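Local coordinates for protein inositol-1-monophosphatase (Thermotoga maritima, PDB 2P3N) that hydrolyses the phosphate monoesters of inositol 1-phosphate and fructose 1,6-bisphosphate, among other substrates, as a magnesium-dependent homotetramer, at residues L108-A113 / N117-A122; L4-K9 / D51-F56. All coordinates share one frame; numbering follows the deposited sequence.

Contact 1. Residues L108-A113 / N117-A122; sequences LGVVHA and NETLYA
His112 and Thr119 face each other as a non-hydrogen-bonded pair of an antiparallel beta hairpin, and here the side chains supply a polar link of their own. From CB of His112, CG is anti to the backbone N (chi1 177°), which carries the ring across to the partner strand. CG stays 4.0 Å from Thr119 OG1, ND1 closes to 2.9 Å from that hydroxyl in a hydrogen bond near the ring plane, and CE1, next round the ring, is 3.5 Å from the same OG1. Arg12 NE also bonds Thr119 OG1, so two nitrogens grip one buried oxygen. On the same face Val110 CB rests 4.0 Å from Tyr121 CB, beta-branched and aromatic residues filling the surface under helix 2-21.

The other face carries Gly109, Val111 and Ala113 opposite Ala122, Leu120 and Glu118. Ala122, with only a methyl, and Val111 pack on helix 199-211. Paired backbone bonds tie these partners; Val111 N to Leu120 O is 2.8 Å and almost straight (171°). At the turn Asn117 and Glu118 both face Ala113, a G1 beta bulge. The Glu118 carboxylate, held by Tyr183 and Arg188, probably remains ionised. Buried polar groups thus find partners across the hairpin and beyond it.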
ATOM      1  N   LEU A 108      17.528  21.060  -2.520  1.00 45.50           N
ATOM      2  CA  LEU A 108      16.423  20.128  -2.651  1.00 45.05           C
ATOM      3  C   LEU A 108      16.832  18.751  -2.149  1.00 45.02           C
ATOM      4  O   LEU A 108      17.976  18.340  -2.304  1.00 46.52           O
ATOM      5  CB  LEU A 108      16.038  20.068  -4.133  1.00 50.02           C
ATOM      6  CG  LEU A 108      14.945  19.193  -4.742  1.00 53.86           C
ATOM      7  CD1 LEU A 108      14.868  19.530  -6.220  1.00 61.33           C
ATOM      8  CD2 LEU A 108      15.232  17.707  -4.552  1.00 54.40           C
ATOM      9  N   GLY A 109      15.889  18.040  -1.546  1.00 43.69           N
ATOM     10  CA  GLY A 109      16.177  16.709  -1.052  1.00 40.97           C
ATOM     11  C   GLY A 109      14.957  15.812  -1.146  1.00 38.01           C
ATOM     12  O   GLY A 109      13.832  16.245  -0.919  1.00 41.64           O
ATOM     13  N   VAL A 110      15.164  14.559  -1.509  1.00 34.67           N
ATOM     14  CA  VAL A 110      14.055  13.626  -1.584  1.00 33.90           C
ATOM     15  C   VAL A 110      14.547  12.236  -1.208  1.00 33.71           C
ATOM     16  O   VAL A 110      15.618  11.806  -1.641  1.00 34.44           O
ATOM     17  CB  VAL A 110      13.394  13.632  -2.990  1.00 35.17           C
ATOM     18  CG1 VAL A 110      14.446  13.706  -4.058  1.00 51.74           C
ATOM     19  CG2 VAL A 110      12.541  12.389  -3.171  1.00 31.47           C
ATOM     20  N   VAL A 111      13.782  11.565  -0.349  1.00 31.60           N
ATOM     21  CA  VAL A 111      14.108  10.212   0.107  1.00 31.42           C
ATOM     22  C   VAL A 111      12.871   9.363  -0.178  1.00 27.24           C
ATOM     23  O   VAL A 111      11.759   9.733   0.193  1.00 27.08           O
ATOM     24  CB  VAL A 111      14.418  10.169   1.642  1.00 31.92           C
ATOM     25  CG1 VAL A 111      14.740   8.747   2.082  1.00 29.61           C
ATOM     26  CG2 VAL A 111      15.579  11.069   1.967  1.00 31.06           C
ATOM     27  N   HIS A 112      13.056   8.235  -0.850  1.00 27.04           N
ATOM     28  CA  HIS A 112      11.923   7.376  -1.170  1.00 27.53           C
ATOM     29  C   HIS A 112      12.119   5.918  -0.752  1.00 25.83           C
ATOM     30  O   HIS A 112      12.887   5.186  -1.372  1.00 24.66           O
ATOM     31  CB  HIS A 112      11.603   7.450  -2.671  1.00 22.57           C
ATOM     32  CG  HIS A 112      10.493   6.538  -3.092  1.00 22.73           C
ATOM     33  ND1 HIS A 112       9.208   6.658  -2.610  1.00 18.81           N
ATOM     34  CD2 HIS A 112      10.484   5.467  -3.923  1.00 24.12           C
ATOM     35  CE1 HIS A 112       8.457   5.700  -3.125  1.00 19.40           C
ATOM     36  NE2 HIS A 112       9.205   4.966  -3.927  1.00 20.50           N
ATOM     37  N   ALA A 113      11.421   5.519   0.312  1.00 25.44           N
ATOM     38  CA  ALA A 113      11.479   4.153   0.815  1.00 27.53           C
ATOM     39  C   ALA A 113      10.400   3.420   0.042  1.00 27.50           C
ATOM     40  O   ALA A 113       9.212   3.542   0.336  1.00 27.83           O
ATOM     41  CB  ALA A 113      11.186   4.122   2.298  1.00 22.21           C
ATOM     42  N   ASN A 117       6.367   2.827   0.749  1.00 29.80           N
ATOM     43  CA  ASN A 117       5.580   3.827   0.033  1.00 27.40           C
ATOM     44  C   ASN A 117       5.624   5.161   0.780  1.00 24.84           C
ATOM     45  O   ASN A 117       4.622   5.852   0.932  1.00 22.57           O
ATOM     46  CB  ASN A 117       4.140   3.361  -0.148  1.00 28.92           C
ATOM     47  CG  ASN A 117       3.982   2.467  -1.343  1.00 34.15           C
ATOM     48  OD1 ASN A 117       4.153   2.904  -2.478  1.00 42.64           O
ATOM     49  ND2 ASN A 117       3.673   1.203  -1.102  1.00 39.61           N
ATOM     50  N   GLU A 118       6.813   5.509   1.247  1.00 25.94           N
ATOM     51  CA  GLU A 118       7.010   6.753   1.958  1.00 26.49           C
ATOM     52  C   GLU A 118       7.944   7.622   1.153  1.00 28.80           C
ATOM     53  O   GLU A 118       9.048   7.206   0.810  1.00 31.01           O
ATOM     54  CB  GLU A 118       7.622   6.486   3.320  1.00 26.00           C
ATOM     55  CG  GLU A 118       6.761   5.596   4.188  1.00 30.38           C
ATOM     56  CD  GLU A 118       7.336   5.414   5.566  1.00 33.08           C
ATOM     57  OE1 GLU A 118       6.541   5.116   6.487  1.00 38.08           O
ATOM     58  OE2 GLU A 118       8.574   5.563   5.724  1.00 32.65           O
ATOM     59  N   THR A 119       7.488   8.825   0.831  1.00 28.31           N
ATOM     60  CA  THR A 119       8.301   9.754   0.077  1.00 27.24           C
ATOM     61  C   THR A 119       8.384  11.054   0.866  1.00 28.25           C
ATOM     62  O   THR A 119       7.427  11.823   0.939  1.00 26.02           O
ATOM     63  CB  THR A 119       7.720  10.052  -1.331  1.00 25.40           C
ATOM     64  OG1 THR A 119       7.372   8.825  -1.991  1.00 25.40           O
ATOM     65  CG2 THR A 119       8.783  10.766  -2.187  1.00 20.88           C
ATOM     66  N   LEU A 120       9.548  11.271   1.467  1.00 28.94           N
ATOM     67  CA  LEU A 120       9.812  12.457   2.251  1.00 27.73           C
ATOM     68  C   LEU A 120      10.680  13.379   1.402  1.00 27.71           C
ATOM     69  O   LEU A 120      11.648  12.934   0.794  1.00 29.51           O
ATOM     70  CB  LEU A 120      10.526  12.054   3.543  1.00 27.39           C
ATOM     71  CG  LEU A 120       9.692  11.036   4.325  1.00 27.84           C
ATOM     72  CD1 LEU A 120      10.136   9.641   3.946  1.00 33.52           C
ATOM     73  CD2 LEU A 120       9.852  11.242   5.820  1.00 30.46           C
ATOM     74  N   TYR A 121      10.323  14.657   1.332  1.00 27.41           N
ATOM     75  CA  TYR A 121      11.101  15.602   0.540  1.00 26.61           C
ATOM     76  C   TYR A 121      11.015  17.023   1.061  1.00 30.05           C
ATOM     77  O   TYR A 121      10.137  17.363   1.846  1.00 33.04           O
ATOM     78  CB  TYR A 121      10.642  15.589  -0.917  1.00 23.51           C
ATOM     79  CG  TYR A 121       9.158  15.771  -1.075  1.00 22.43           C
ATOM     80  CD1 TYR A 121       8.284  14.699  -0.910  1.00 24.21           C
ATOM     81  CD2 TYR A 121       8.620  17.028  -1.332  1.00 25.29           C
ATOM     82  CE1 TYR A 121       6.905  14.874  -0.995  1.00 25.78           C
ATOM     83  CE2 TYR A 121       7.244  17.217  -1.418  1.00 27.86           C
ATOM     84  CZ  TYR A 121       6.395  16.138  -1.247  1.00 23.12           C
ATOM     85  OH  TYR A 121       5.042  16.333  -1.319  1.00 31.21           O
ATOM     86  N   ALA A 122      11.937  17.857   0.606  1.00 32.10           N
ATOM     87  CA  ALA A 122      11.973  19.252   1.010  1.00 30.87           C
ATOM     88  C   ALA A 122      12.805  20.077   0.045  1.00 32.00           C
ATOM     89  O   ALA A 122      13.889  19.665  -0.360  1.00 33.23           O
ATOM     90  CB  ALA A 122      12.549  19.382   2.422  1.00 22.71           C
TER

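Contact 2. Residues L4-K9 / D51-F56; sequences LDFSIK and DEIRKF
Helices 4-9 and 51-56 run nearly antiparallel, at 154°, their axes 11.7 Å apart at closest approach. They belong to the helix pair 2-21 and 40-56 beside the large mixed sheet of the inositol monophosphatase fold, and at this spacing it is a long side chain that bridges them. Phe6 does so: a chi1 of 164° swings its ring away from the backbone nitrogen and out toward the second helix. CZ, the foremost atom, comes 3.8 Å from the backbone O of Glu52 and also meets its CB. Beside it CE2 touches Ile53 CG1, which lies at the ring edge near its plane; the two side chains cross at about a right angle. Ile53, buried and branched, also packs on Trp76 and Ile78 of the sheet, while Glu52, bent at chi2, brings OE1 to 3.4 Å from Phe56 CE1. Phe57 completes the aromatic cluster with an edge-to-face contact on Phe6. An alanine in place of Phe6 would remove the bridging ring and would probably open a gap between the helices, leaving Phe56 freer to turn. The Phe6 and Phe56 rings lie obliquely, planes at 58°, and Phe6 CE1 sits 3.9 Å from Phe56 CD1.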
ATOM      1  N   LEU A   4      12.189  19.415  -8.027  1.00 35.45           N
ATOM      2  CA  LEU A   4      11.592  18.616  -6.958  1.00 33.51           C
ATOM      3  C   LEU A   4      10.652  17.546  -7.510  1.00 31.93           C
ATOM      4  O   LEU A   4      10.773  16.376  -7.169  1.00 30.56           O
ATOM      5  CB  LEU A   4      10.821  19.509  -5.986  1.00 34.30           C
ATOM      6  CG  LEU A   4      10.074  18.786  -4.866  1.00 34.24           C
ATOM      7  CD1 LEU A   4      11.064  18.225  -3.842  1.00 28.62           C
ATOM      8  CD2 LEU A   4       9.122  19.761  -4.200  1.00 29.91           C
ATOM      9  N   ASP A   5       9.727  17.960  -8.371  1.00 28.04           N
ATOM     10  CA  ASP A   5       8.743  17.063  -8.970  1.00 27.10           C
ATOM     11  C   ASP A   5       9.407  15.944  -9.778  1.00 28.85           C
ATOM     12  O   ASP A   5       8.973  14.781  -9.752  1.00 26.91           O
ATOM     13  CB  ASP A   5       7.807  17.873  -9.873  1.00 26.67           C
ATOM     14  CG  ASP A   5       6.563  17.102 -10.272  1.00 26.70           C
ATOM     15  OD1 ASP A   5       6.243  17.040 -11.485  1.00 24.86           O
ATOM     16  OD2 ASP A   5       5.904  16.565  -9.363  1.00 26.07           O
ATOM     17  N   PHE A   6      10.450  16.325 -10.510  1.00 28.76           N
ATOM     18  CA  PHE A   6      11.238  15.424 -11.345  1.00 27.26           C
ATOM     19  C   PHE A   6      11.870  14.355 -10.467  1.00 27.44           C
ATOM     20  O   PHE A   6      11.872  13.176 -10.799  1.00 26.81           O
ATOM     21  CB  PHE A   6      12.337  16.240 -12.040  1.00 30.07           C
ATOM     22  CG  PHE A   6      13.450  15.416 -12.621  1.00 23.99           C
ATOM     23  CD1 PHE A   6      13.362  14.905 -13.911  1.00 25.20           C
ATOM     24  CD2 PHE A   6      14.602  15.159 -11.879  1.00 24.73           C
ATOM     25  CE1 PHE A   6      14.413  14.147 -14.458  1.00 26.57           C
ATOM     26  CE2 PHE A   6      15.659  14.402 -12.409  1.00 23.31           C
ATOM     27  CZ  PHE A   6      15.565  13.896 -13.699  1.00 25.21           C
ATOM     28  N   SER A   7      12.410  14.799  -9.342  1.00 25.93           N
ATOM     29  CA  SER A   7      13.072  13.931  -8.387  1.00 24.80           C
ATOM     30  C   SER A   7      12.105  12.951  -7.744  1.00 26.12           C
ATOM     31  O   SER A   7      12.402  11.767  -7.599  1.00 30.98           O
ATOM     32  CB  SER A   7      13.735  14.789  -7.308  1.00 30.43           C
ATOM     33  OG  SER A   7      14.676  15.681  -7.890  1.00 32.03           O
ATOM     34  N   ILE A   8      10.948  13.455  -7.340  1.00 28.56           N
ATOM     35  CA  ILE A   8       9.933  12.622  -6.719  1.00 24.09           C
ATOM     36  C   ILE A   8       9.488  11.524  -7.677  1.00 26.14           C
ATOM     37  O   ILE A   8       9.494  10.341  -7.315  1.00 27.41           O
ATOM     38  CB  ILE A   8       8.713  13.458  -6.316  1.00 24.50           C
ATOM     39  CG1 ILE A   8       9.113  14.423  -5.195  1.00 27.65           C
ATOM     40  CG2 ILE A   8       7.571  12.552  -5.867  1.00 23.43           C
ATOM     41  CD1 ILE A   8       8.072  15.488  -4.887  1.00 22.21           C
ATOM     42  N   LYS A   9       9.118  11.907  -8.894  1.00 19.47           N
ATOM     43  CA  LYS A   9       8.660  10.936  -9.872  1.00 21.10           C
ATOM     44  C   LYS A   9       9.733   9.954 -10.314  1.00 23.65           C
ATOM     45  O   LYS A   9       9.433   8.815 -10.642  1.00 27.23           O
ATOM     46  CB  LYS A   9       8.087  11.667 -11.078  1.00 20.09           C
ATOM     47  CG  LYS A   9       6.971  12.596 -10.670  1.00 23.84           C
ATOM     48  CD  LYS A   9       6.256  13.211 -11.848  1.00 17.45           C
ATOM     49  CE  LYS A   9       5.093  14.027 -11.342  1.00 13.48           C
ATOM     50  NZ  LYS A   9       4.471  14.835 -12.410  1.00 22.51           N
ATOM     51  N   ASP A  51      21.095   8.539 -15.680  1.00 29.96           N
ATOM     52  CA  ASP A  51      20.745   8.728 -17.076  1.00 30.28           C
ATOM     53  C   ASP A  51      19.656   9.771 -17.280  1.00 31.49           C
ATOM     54  O   ASP A  51      19.704  10.535 -18.247  1.00 34.55           O
ATOM     55  CB  ASP A  51      20.287   7.408 -17.678  1.00 33.59           C
ATOM     56  CG  ASP A  51      21.434   6.504 -18.020  1.00 39.53           C
ATOM     57  OD1 ASP A  51      22.569   6.813 -17.594  1.00 41.61           O
ATOM     58  OD2 ASP A  51      21.199   5.486 -18.711  1.00 39.67           O
ATOM     59  N   GLU A  52      18.664   9.795 -16.393  1.00 29.05           N
ATOM     60  CA  GLU A  52      17.581  10.769 -16.526  1.00 30.97           C
ATOM     61  C   GLU A  52      18.056  12.165 -16.172  1.00 31.21           C
ATOM     62  O   GLU A  52      17.626  13.153 -16.783  1.00 30.84           O
ATOM     63  CB  GLU A  52      16.392  10.395 -15.641  1.00 34.99           C
ATOM     64  CG  GLU A  52      15.437   9.401 -16.279  1.00 41.04           C
ATOM     65  CD  GLU A  52      14.648   9.999 -17.424  1.00 40.53           C
ATOM     66  OE1 GLU A  52      13.687  10.757 -17.169  1.00 33.33           O
ATOM     67  OE2 GLU A  52      15.004   9.710 -18.584  1.00 53.04           O
ATOM     68  N   ILE A  53      18.927  12.252 -15.175  1.00 25.13           N
ATOM     69  CA  ILE A  53      19.457  13.536 -14.783  1.00 24.95           C
ATOM     70  C   ILE A  53      20.319  14.037 -15.938  1.00 30.46           C
ATOM     71  O   ILE A  53      20.123  15.150 -16.432  1.00 29.69           O
ATOM     72  CB  ILE A  53      20.285  13.420 -13.501  1.00 25.84           C
ATOM     73  CG1 ILE A  53      19.368  13.075 -12.326  1.00 23.01           C
ATOM     74  CG2 ILE A  53      20.987  14.723 -13.232  1.00 30.36           C
ATOM     75  CD1 ILE A  53      20.083  12.956 -11.005  1.00 23.43           C
ATOM     76  N   ARG A  54      21.250  13.198 -16.388  1.00 33.25           N
ATOM     77  CA  ARG A  54      22.138  13.553 -17.499  1.00 38.00           C
ATOM     78  C   ARG A  54      21.343  14.000 -18.728  1.00 39.91           C
ATOM     79  O   ARG A  54      21.819  14.793 -19.549  1.00 41.32           O
ATOM     80  CB  ARG A  54      23.027  12.359 -17.875  1.00 35.92           C
ATOM     81  CG  ARG A  54      24.126  12.028 -16.862  1.00 38.44           C
ATOM     82  CD  ARG A  54      25.406  12.821 -17.129  1.00 41.34           C
ATOM     83  NE  ARG A  54      26.449  12.623 -16.117  1.00 43.58           N
ATOM     84  CZ  ARG A  54      27.054  11.465 -15.856  1.00 46.58           C
ATOM     85  NH1 ARG A  54      26.729  10.367 -16.526  1.00 48.83           N
ATOM     86  NH2 ARG A  54      27.995  11.412 -14.923  1.00 47.97           N
ATOM     87  N   LYS A  55      20.123  13.494 -18.839  1.00 40.15           N
ATOM     88  CA  LYS A  55      19.267  13.810 -19.965  1.00 39.33           C
ATOM     89  C   LYS A  55      18.594  15.169 -19.853  1.00 40.70           C
ATOM     90  O   LYS A  55      18.566  15.929 -20.822  1.00 41.90           O
ATOM     91  CB  LYS A  55      18.213  12.720 -20.114  1.00 34.53           C
ATOM     92  CG  LYS A  55      17.171  12.989 -21.165  1.00 38.11           C
ATOM     93  CD  LYS A  55      16.233  11.799 -21.263  1.00 43.09           C
ATOM     94  CE  LYS A  55      15.143  11.999 -22.296  1.00 44.78           C
ATOM     95  NZ  LYS A  55      14.184  10.848 -22.248  1.00 47.64           N
ATOM     96  N   PHE A  56      18.059  15.476 -18.674  1.00 40.40           N
ATOM     97  CA  PHE A  56      17.361  16.745 -18.471  1.00 39.35           C
ATOM     98  C   PHE A  56      18.219  17.849 -17.874  1.00 39.24           C
ATOM     99  O   PHE A  56      17.846  19.022 -17.896  1.00 37.81           O
ATOM    100  CB  PHE A  56      16.115  16.541 -17.602  1.00 31.72           C
ATOM    101  CG  PHE A  56      15.037  15.753 -18.277  1.00 31.65           C
ATOM    102  CD1 PHE A  56      15.055  14.360 -18.261  1.00 33.44           C
ATOM    103  CD2 PHE A  56      14.035  16.401 -18.994  1.00 31.50           C
ATOM    104  CE1 PHE A  56      14.089  13.624 -18.955  1.00 28.99           C
ATOM    105  CE2 PHE A  56      13.066  15.674 -19.691  1.00 29.80           C
ATOM    106  CZ  PHE A  56      13.095  14.288 -19.671  1.00 28.16           C
TER

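In the fold
Contact 2 precedes contact 1 along the chain, and their centres lie about 14 Å apart. Helix 2-21 joins them: Phe6 turns to helix 40-56, while Leu4, Ser7 and Ile8 pack on the hairpin of strands 105-113 and 118-123. Ser7 CB, small enough for close packing, approaches Val110 CG1 to 3.5 Å, and Leu4 CD1 lies 3.7 Å from Tyr121 CD2. The helix pair thus rests against the seven-stranded mixed sheet, whose other face at the hairpin meets helices 177-185 and 199-211. The same region reaches a second subunit of the tetramer: Asp5 and Lys9 hydrogen-bond to the backbone of its Arg134, and Tyr121 packs on its Gly132.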